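IPT/TIG domain-containing protein BACOVA_02650 (Bacteroides ovatus, PDB 5E7G) binds the plant polysaccharide xyloglucan at the bacterial cell surface, probably before its transport into the periplasm for degradation. Local coordinates at residues 71-76 with 127-132; 95-100 with 182-187. One frame throughout, in Å; residues are numbered along the deposited sequence.

Both interactions are surface contacts lying side by side, about 7 Å between centres, where the first two immunoglobulin-like IPT/TIG sandwiches of the chain meet. Interaction 1 sets a loop of the first sandwich, 71-76, against the turn entering strand 130-136; interaction 2 sets 95-100, which includes strand 97-98, against the turn between strands 178-183 and 187-193. Strands 130-136 and 178-183 are neighbours in one sheet, joined at a classic beta bulge where Q131 and A132 both face E182. The chemistry differs: interaction 1 is van der Waals packing of Y128 and E129 on a glycine, with a bridging water, whereas interaction 2 combines a histidine-tyrosine stack with a direct threonine-to-backbone hydrogen bond.

Interaction 1 of 2, residues 71-76 with 127-132; sequences ELTGQN and FYEVQA
G74 packs against the adjacent side chains of Y128 and E129 where the loop 71-76 of one immunoglobulin-like sandwich meets the turn leading into strand 130-136 of the next, at the junction of two consecutive IPT/TIG modules. With no side chain of its own, the glycine lets both neighbours come close to its backbone. The Y128 ring reaches past it alongside Q75, the two side chains pointing the same way while the Q75 amide plane is inclined by 64° to the ring. Contact is made along the CD1-CE1 side of that ring: CD1 of Y128 lies 3.5 Å from O of G74, and CE1 of Y128 packs 3.8 Å from CB of Q75, both approaching the ring obliquely. Beyond this loop the same ring meets that of Y162.

E129 lies against the glycine with an extended chain. Its CG rests 3.8 Å from CA of G74, and its OE1 stands 3.7 Å from the same CA. The carboxylate also connects to the loop through a water, which donates to OE1 of E129 at 2.8 Å and accepts a weak bond from N of G74 at 3.2 Å. A weak hydrogen bond to H97 gives OE1 a further partner, so this one oxygen has partners in both the 71-76 loop, through the water, and strand 97-98.

The loop wall facing Y128 is braced from within. Q75 places CG between its backbone N and carbonyl carbon (chi1 59°), which directs the extended chain across the loop, where OE1 of Q75 accepts N-H of L72 on a lone pair in its carbonyl plane, 3.1 Å away and nearly straight at 176°.

Interaction 2 of 2, residues 95-100 with 182-187; sequences NMHVLS and ECYTSS
H97 lays its imidazole flat over the phenol ring of Y184, and the contact can be followed outward from its CB, which lies 3.8 Å from OH of Y184. With CG anti to the backbone N (chi1 -170°), the histidine extends toward the opposing turn. CG itself sits 3.6 Å from the same OH, beyond which the ring fans out: CD2 of H97 is nearest CZ of Y184, while ND1 of H97 turns to CE1 of Y184. CE1 of H97 makes the closest approach, 3.4 Å from CE1 of Y184, and NE2 projects over the centre of the phenol ring. The two planes differ by only 9°, with centroids 3.8 Å apart, a face-to-face stack between side chains arriving from opposite directions.

This stack spans two consecutive immunoglobulin-like IPT/TIG sandwiches: H97 belongs to a short strand paired with strand 23-24, and Y184 to the turn after strand 178-183. The phenol OH reaches back across the junction, hydrogen-bonding to D23. At the edge of the same phenol ring, near its plane, CD2 of L99 packs 3.7 Å from CE1 of Y184, the leucine crossing the tyrosine at about a right angle.

Next to the rings the contact turns polar. T185 donates from OG1 to O of S100 at 2.8 Å, approaching from above the carbonyl plane, 38° out of it. A water in the plane of the imidazole, at its edge, accepts N-H of S100 at 2.8 Å; it also lies beside OG1 of T185, though that separation is short enough to be doubtful.

Interaction 1 of 2, residues 71-76 with 127-132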
ATOM      1  N   GLU A  71     -22.100  15.488 -30.646  1.00 51.23           N
ATOM      2  CA  GLU A  71     -22.665  14.554 -29.682  1.00 41.87           C
ATOM      3  C   GLU A  71     -22.836  13.190 -30.354  1.00 44.50           C
ATOM      4  O   GLU A  71     -23.430  13.086 -31.425  1.00 45.15           O
ATOM      5  CB  GLU A  71     -23.994  15.070 -29.134  1.00 41.66           C
ATOM      6  CG  GLU A  71     -24.561  14.210 -28.000  1.00 58.63           C
ATOM      7  CD  GLU A  71     -25.973  14.598 -27.588  1.00 63.12           C
ATOM      8  OE1 GLU A  71     -26.538  15.556 -28.165  1.00 79.67           O
ATOM      9  OE2 GLU A  71     -26.517  13.933 -26.682  1.00 68.42           O
ATOM     10  N   LEU A  72     -22.303  12.148 -29.729  1.00 52.91           N
ATOM     11  CA  LEU A  72     -22.234  10.833 -30.358  1.00 42.94           C
ATOM     12  C   LEU A  72     -23.390   9.932 -29.943  1.00 53.55           C
ATOM     13  O   LEU A  72     -24.037  10.159 -28.919  1.00 50.32           O
ATOM     14  CB  LEU A  72     -20.897  10.165 -30.023  1.00 50.36           C
ATOM     15  CG  LEU A  72     -19.652  11.014 -30.325  1.00 49.40           C
ATOM     16  CD1 LEU A  72     -18.379  10.209 -30.071  1.00 53.47           C
ATOM     17  CD2 LEU A  72     -19.666  11.550 -31.750  1.00 46.80           C
ATOM     18  N   THR A  73     -23.652   8.917 -30.760  1.00 48.61           N
ATOM     19  CA  THR A  73     -24.732   7.976 -30.502  1.00 53.75           C
ATOM     20  C   THR A  73     -24.428   7.136 -29.274  1.00 53.43           C
ATOM     21  O   THR A  73     -25.338   6.596 -28.648  1.00 48.17           O
ATOM     22  CB  THR A  73     -24.968   7.041 -31.696  1.00 44.87           C
ATOM     23  OG1 THR A  73     -23.734   6.399 -32.046  1.00 55.50           O
ATOM     24  CG2 THR A  73     -25.495   7.828 -32.890  1.00 47.49           C
ATOM     25  N   GLY A  74     -23.146   7.023 -28.942  1.00 50.59           N
ATOM     26  CA  GLY A  74     -22.723   6.272 -27.774  1.00 51.95           C
ATOM     27  C   GLY A  74     -23.236   6.865 -26.475  1.00 48.24           C
ATOM     28  O   GLY A  74     -23.538   6.132 -25.538  1.00 50.70           O
ATOM     29  N   GLN A  75     -23.338   8.192 -26.422  1.00 50.95           N
ATOM     30  CA  GLN A  75     -23.751   8.884 -25.204  1.00 55.90           C
ATOM     31  C   GLN A  75     -25.199   9.350 -25.264  1.00 54.17           C
ATOM     32  O   GLN A  75     -25.726   9.852 -24.274  1.00 59.06           O
ATOM     33  CB  GLN A  75     -22.844  10.086 -24.934  1.00 55.89           C
ATOM     34  CG  GLN A  75     -22.810  11.119 -26.052  1.00 68.00           C
ATOM     35  CD  GLN A  75     -21.669  12.115 -25.897  1.00 75.84           C
ATOM     36  OE1 GLN A  75     -21.164  12.656 -26.885  1.00 59.33           O
ATOM     37  NE2 GLN A  75     -21.250  12.359 -24.656  1.00 85.73           N
ATOM     38  N   ASN A  76     -25.839   9.189 -26.420  1.00 57.28           N
ATOM     39  CA  ASN A  76     -27.266   9.485 -26.556  1.00 58.71           C
ATOM     40  C   ASN A  76     -27.933   8.541 -27.563  1.00 53.39           C
ATOM     41  O   ASN A  76     -27.725   8.671 -28.769  1.00 58.17           O
ATOM     42  CB  ASN A  76     -27.480  10.941 -26.979  1.00 58.42           C
ATOM     43  CG  ASN A  76     -28.958  11.343 -27.015  1.00 66.34           C
ATOM     44  OD1 ASN A  76     -29.845  10.560 -26.654  1.00 56.88           O
ATOM     45  ND2 ASN A  76     -29.223  12.570 -27.441  1.00 60.20           N
ATOM     46  N   PHE A 127     -17.597   3.935 -20.891  1.00 43.77           N
ATOM     47  CA  PHE A 127     -18.296   2.664 -21.043  1.00 48.71           C
ATOM     48  C   PHE A 127     -19.482   2.819 -21.991  1.00 47.71           C
ATOM     49  O   PHE A 127     -20.601   2.416 -21.677  1.00 54.26           O
ATOM     50  CB  PHE A 127     -18.762   2.130 -19.683  1.00 51.41           C
ATOM     51  CG  PHE A 127     -17.643   1.714 -18.773  1.00 47.30           C
ATOM     52  CD1 PHE A 127     -16.498   1.122 -19.278  1.00 47.69           C
ATOM     53  CD2 PHE A 127     -17.739   1.916 -17.410  1.00 43.34           C
ATOM     54  CE1 PHE A 127     -15.477   0.739 -18.441  1.00 48.71           C
ATOM     55  CE2 PHE A 127     -16.714   1.535 -16.571  1.00 46.49           C
ATOM     56  CZ  PHE A 127     -15.586   0.947 -17.086  1.00 45.37           C
ATOM     57  N   TYR A 128     -19.221   3.405 -23.153  1.00 57.09           N
ATOM     58  CA  TYR A 128     -20.233   3.575 -24.183  1.00 50.85           C
ATOM     59  C   TYR A 128     -20.387   2.288 -24.972  1.00 50.72           C
ATOM     60  O   TYR A 128     -19.398   1.603 -25.244  1.00 59.37           O
ATOM     61  CB  TYR A 128     -19.852   4.716 -25.139  1.00 55.52           C
ATOM     62  CG  TYR A 128     -19.547   6.038 -24.467  1.00 52.58           C
ATOM     63  CD1 TYR A 128     -20.542   6.754 -23.817  1.00 52.77           C
ATOM     64  CD2 TYR A 128     -18.268   6.584 -24.508  1.00 55.49           C
ATOM     65  CE1 TYR A 128     -20.274   7.965 -23.210  1.00 55.02           C
ATOM     66  CE2 TYR A 128     -17.990   7.803 -23.903  1.00 50.94           C
ATOM     67  CZ  TYR A 128     -19.000   8.485 -23.257  1.00 54.13           C
ATOM     68  OH  TYR A 128     -18.741   9.690 -22.652  1.00 62.09           O
ATOM     69  N   GLU A 129     -21.619   1.959 -25.341  1.00 48.68           N
ATOM     70  CA  GLU A 129     -21.854   0.904 -26.322  1.00 49.34           C
ATOM     71  C   GLU A 129     -21.306  -0.449 -25.861  1.00 47.65           C
ATOM     72  O   GLU A 129     -20.775  -1.222 -26.659  1.00 53.09           O
ATOM     73  CB  GLU A 129     -21.226   1.305 -27.666  1.00 49.71           C
ATOM     74  CG  GLU A 129     -21.687   2.683 -28.163  1.00 52.58           C
ATOM     75  CD  GLU A 129     -20.845   3.231 -29.304  1.00 53.61           C
ATOM     76  OE1 GLU A 129     -21.426   3.802 -30.250  1.00 59.75           O
ATOM     77  OE2 GLU A 129     -19.606   3.109 -29.246  1.00 59.41           O
ATOM     78  N   VAL A 130     -21.431  -0.721 -24.566  1.00 57.97           N
ATOM     79  CA  VAL A 130     -21.038  -2.011 -24.006  1.00 56.39           C
ATOM     80  C   VAL A 130     -21.792  -3.140 -24.705  1.00 54.38           C
ATOM     81  O   VAL A 130     -23.019  -3.197 -24.669  1.00 59.83           O
ATOM     82  CB  VAL A 130     -21.310  -2.069 -22.482  1.00 58.42           C
ATOM     83  CG1 VAL A 130     -21.002  -3.456 -21.914  1.00 58.49           C
ATOM     84  CG2 VAL A 130     -20.493  -1.007 -21.764  1.00 53.85           C
ATOM     85  N   GLN A 131     -21.046  -4.032 -25.346  1.00 58.76           N
ATOM     86  CA  GLN A 131     -21.634  -5.175 -26.036  1.00 57.57           C
ATOM     87  C   GLN A 131     -21.688  -6.401 -25.122  1.00 65.51           C
ATOM     88  O   GLN A 131     -22.739  -7.029 -24.971  1.00 69.56           O
ATOM     89  CB  GLN A 131     -20.836  -5.488 -27.303  1.00 57.82           C
ATOM     90  CG  GLN A 131     -20.870  -4.367 -28.335  1.00 56.53           C
ATOM     91  CD  GLN A 131     -19.904  -4.593 -29.477  1.00 67.68           C
ATOM     92  OE1 GLN A 131     -19.017  -5.447 -29.399  1.00 72.55           O
ATOM     93  NE2 GLN A 131     -20.067  -3.824 -30.549  1.00 68.71           N
ATOM     94  N   ALA A 132     -20.554  -6.728 -24.508  1.00 66.25           N
ATOM     95  CA  ALA A 132     -20.454  -7.889 -23.631  1.00 62.35           C
ATOM     96  C   ALA A 132     -19.513  -7.626 -22.456  1.00 64.50           C
ATOM     97  O   ALA A 132     -18.675  -6.722 -22.500  1.00 61.07           O
ATOM     98  CB  ALA A 132     -19.981  -9.098 -24.421  1.00 60.77           C
TER
HETATM   99  O   HOH W   1     -20.489   6.460 -30.574  1.00 49.85           O

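Interaction 2 of 2, residues 95-100 with 182-187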
ATOM      1  N   ASN A  95     -26.080   5.638 -43.548  1.00 53.39           N
ATOM      2  CA  ASN A  95     -25.648   5.282 -42.200  1.00 51.10           C
ATOM      3  C   ASN A  95     -24.143   5.314 -42.051  1.00 53.22           C
ATOM      4  O   ASN A  95     -23.410   4.841 -42.916  1.00 66.33           O
ATOM      5  CB  ASN A  95     -26.169   3.902 -41.817  1.00 52.01           C
ATOM      6  CG  ASN A  95     -27.669   3.876 -41.654  1.00 49.79           C
ATOM      7  OD1 ASN A  95     -28.319   4.922 -41.629  1.00 53.38           O
ATOM      8  ND2 ASN A  95     -28.230   2.683 -41.536  1.00 63.96           N
ATOM      9  N   MET A  96     -23.691   5.892 -40.943  1.00 49.48           N
ATOM     10  CA  MET A  96     -22.270   5.948 -40.624  1.00 63.46           C
ATOM     11  C   MET A  96     -22.110   6.075 -39.113  1.00 57.43           C
ATOM     12  O   MET A  96     -22.959   6.664 -38.440  1.00 62.14           O
ATOM     13  CB  MET A  96     -21.579   7.111 -41.345  1.00 46.67           C
ATOM     14  CG  MET A  96     -21.829   8.473 -40.723  1.00 53.12           C
ATOM     15  SD  MET A  96     -20.940   9.827 -41.520  1.00 70.22           S
ATOM     16  CE  MET A  96     -19.248   9.282 -41.360  1.00 49.53           C
ATOM     17  N   HIS A  97     -21.020   5.527 -38.587  1.00 59.21           N
ATOM     18  CA  HIS A  97     -20.822   5.432 -37.147  1.00 48.28           C
ATOM     19  C   HIS A  97     -19.659   6.293 -36.680  1.00 51.88           C
ATOM     20  O   HIS A  97     -18.499   5.973 -36.942  1.00 54.55           O
ATOM     21  CB  HIS A  97     -20.583   3.977 -36.749  1.00 52.84           C
ATOM     22  CG  HIS A  97     -20.605   3.748 -35.274  1.00 50.27           C
ATOM     23  ND1 HIS A  97     -19.579   4.139 -34.444  1.00 52.76           N
ATOM     24  CD2 HIS A  97     -21.534   3.172 -34.477  1.00 57.63           C
ATOM     25  CE1 HIS A  97     -19.872   3.810 -33.200  1.00 51.47           C
ATOM     26  NE2 HIS A  97     -21.053   3.222 -33.193  1.00 56.47           N
ATOM     27  N   VAL A  98     -19.971   7.385 -35.988  1.00 47.81           N
ATOM     28  CA  VAL A  98     -18.940   8.223 -35.397  1.00 46.07           C
ATOM     29  C   VAL A  98     -18.501   7.585 -34.073  1.00 57.83           C
ATOM     30  O   VAL A  98     -19.309   7.413 -33.152  1.00 50.93           O
ATOM     31  CB  VAL A  98     -19.427   9.665 -35.167  1.00 49.12           C
ATOM     32  CG1 VAL A  98     -18.279  10.541 -34.694  1.00 46.61           C
ATOM     33  CG2 VAL A  98     -20.028  10.239 -36.439  1.00 47.36           C
ATOM     34  N   LEU A  99     -17.221   7.237 -33.993  1.00 55.11           N
ATOM     35  CA  LEU A  99     -16.686   6.426 -32.898  1.00 54.14           C
ATOM     36  C   LEU A  99     -16.576   7.167 -31.576  1.00 54.36           C
ATOM     37  O   LEU A  99     -16.052   8.280 -31.515  1.00 57.67           O
ATOM     38  CB  LEU A  99     -15.301   5.895 -33.270  1.00 56.72           C
ATOM     39  CG  LEU A  99     -15.236   4.947 -34.465  1.00 53.92           C
ATOM     40  CD1 LEU A  99     -13.796   4.746 -34.883  1.00 57.31           C
ATOM     41  CD2 LEU A  99     -15.887   3.623 -34.125  1.00 57.65           C
ATOM     42  N   SER A 100     -17.060   6.529 -30.515  1.00 55.08           N
ATOM     43  CA  SER A 100     -16.872   7.045 -29.167  1.00 52.41           C
ATOM     44  C   SER A 100     -15.452   6.744 -28.687  1.00 48.73           C
ATOM     45  O   SER A 100     -14.782   5.867 -29.232  1.00 47.07           O
ATOM     46  CB  SER A 100     -17.895   6.433 -28.214  1.00 52.54           C
ATOM     47  OG  SER A 100     -19.193   6.898 -28.515  1.00 52.28           O
ATOM     48  N   GLU A 182     -16.310  -5.278 -23.115  1.00 59.23           N
ATOM     49  CA  GLU A 182     -16.262  -5.275 -24.569  1.00 63.82           C
ATOM     50  C   GLU A 182     -17.182  -4.194 -25.134  1.00 64.68           C
ATOM     51  O   GLU A 182     -18.405  -4.279 -24.997  1.00 52.42           O
ATOM     52  CB  GLU A 182     -16.658  -6.653 -25.097  1.00 64.57           C
ATOM     53  CG  GLU A 182     -16.122  -6.993 -26.465  1.00 64.93           C
ATOM     54  CD  GLU A 182     -16.195  -8.481 -26.745  1.00 71.83           C
ATOM     55  OE1 GLU A 182     -15.137  -9.090 -27.019  1.00 80.67           O
ATOM     56  OE2 GLU A 182     -17.307  -9.045 -26.679  1.00 70.45           O
ATOM     57  N   CYS A 183     -16.587  -3.179 -25.754  1.00 59.29           N
ATOM     58  CA  CYS A 183     -17.346  -2.082 -26.356  1.00 58.57           C
ATOM     59  C   CYS A 183     -17.183  -2.084 -27.870  1.00 55.71           C
ATOM     60  O   CYS A 183     -16.332  -2.790 -28.410  1.00 62.86           O
ATOM     61  CB  CYS A 183     -16.902  -0.736 -25.778  1.00 49.95           C
ATOM     62  SG  CYS A 183     -17.270  -0.525 -24.025  1.00 57.77           S
ATOM     63  N   TYR A 184     -18.012  -1.292 -28.545  1.00 55.22           N
ATOM     64  CA  TYR A 184     -17.960  -1.159 -29.999  1.00 56.24           C
ATOM     65  C   TYR A 184     -16.585  -0.683 -30.456  1.00 56.60           C
ATOM     66  O   TYR A 184     -15.998  -1.252 -31.377  1.00 59.94           O
ATOM     67  CB  TYR A 184     -19.043  -0.184 -30.472  1.00 58.31           C
ATOM     68  CG  TYR A 184     -19.170  -0.039 -31.975  1.00 54.74           C
ATOM     69  CD1 TYR A 184     -18.271   0.735 -32.699  1.00 55.76           C
ATOM     70  CD2 TYR A 184     -20.209  -0.653 -32.663  1.00 57.76           C
ATOM     71  CE1 TYR A 184     -18.387   0.877 -34.070  1.00 58.98           C
ATOM     72  CE2 TYR A 184     -20.338  -0.513 -34.034  1.00 62.24           C
ATOM     73  CZ  TYR A 184     -19.422   0.253 -34.732  1.00 61.79           C
ATOM     74  OH  TYR A 184     -19.542   0.396 -36.096  1.00 53.07           O
ATOM     75  N   THR A 185     -16.077   0.361 -29.808  1.00 57.23           N
ATOM     76  CA  THR A 185     -14.806   0.970 -30.196  1.00 52.47           C
ATOM     77  C   THR A 185     -13.638   0.026 -29.942  1.00 56.28           C
ATOM     78  O   THR A 185     -12.747  -0.104 -30.779  1.00 56.77           O
ATOM     79  CB  THR A 185     -14.563   2.295 -29.433  1.00 57.60           C
ATOM     80  OG1 THR A 185     -15.587   3.238 -29.771  1.00 61.94           O
ATOM     81  CG2 THR A 185     -13.205   2.901 -29.784  1.00 48.59           C
ATOM     82  N   SER A 186     -13.654  -0.625 -28.782  1.00 62.20           N
ATOM     83  CA  SER A 186     -12.588  -1.536 -28.371  1.00 53.07           C
ATOM     84  C   SER A 186     -12.973  -2.204 -27.046  1.00 54.23           C
ATOM     85  O   SER A 186     -14.109  -2.085 -26.591  1.00 55.19           O
ATOM     86  CB  SER A 186     -11.254  -0.794 -28.227  1.00 49.30           C
ATOM     87  OG  SER A 186     -11.344   0.217 -27.240  1.00 60.37           O
ATOM     88  N   SER A 187     -12.021  -2.895 -26.429  1.00 48.67           N
ATOM     89  CA  SER A 187     -12.264  -3.590 -25.171  1.00 49.63           C
ATOM     90  C   SER A 187     -11.311  -3.114 -24.085  1.00 49.83           C
ATOM     91  O   SER A 187     -10.176  -2.737 -24.370  1.00 53.99           O
ATOM     92  CB  SER A 187     -12.117  -5.091 -25.369  1.00 51.21           C
ATOM     93  OG  SER A 187     -12.946  -5.524 -26.430  1.00 68.10           O
TER
HETATM   94  O   HOH W   2     -17.829   3.857 -30.799  1.00 49.18           O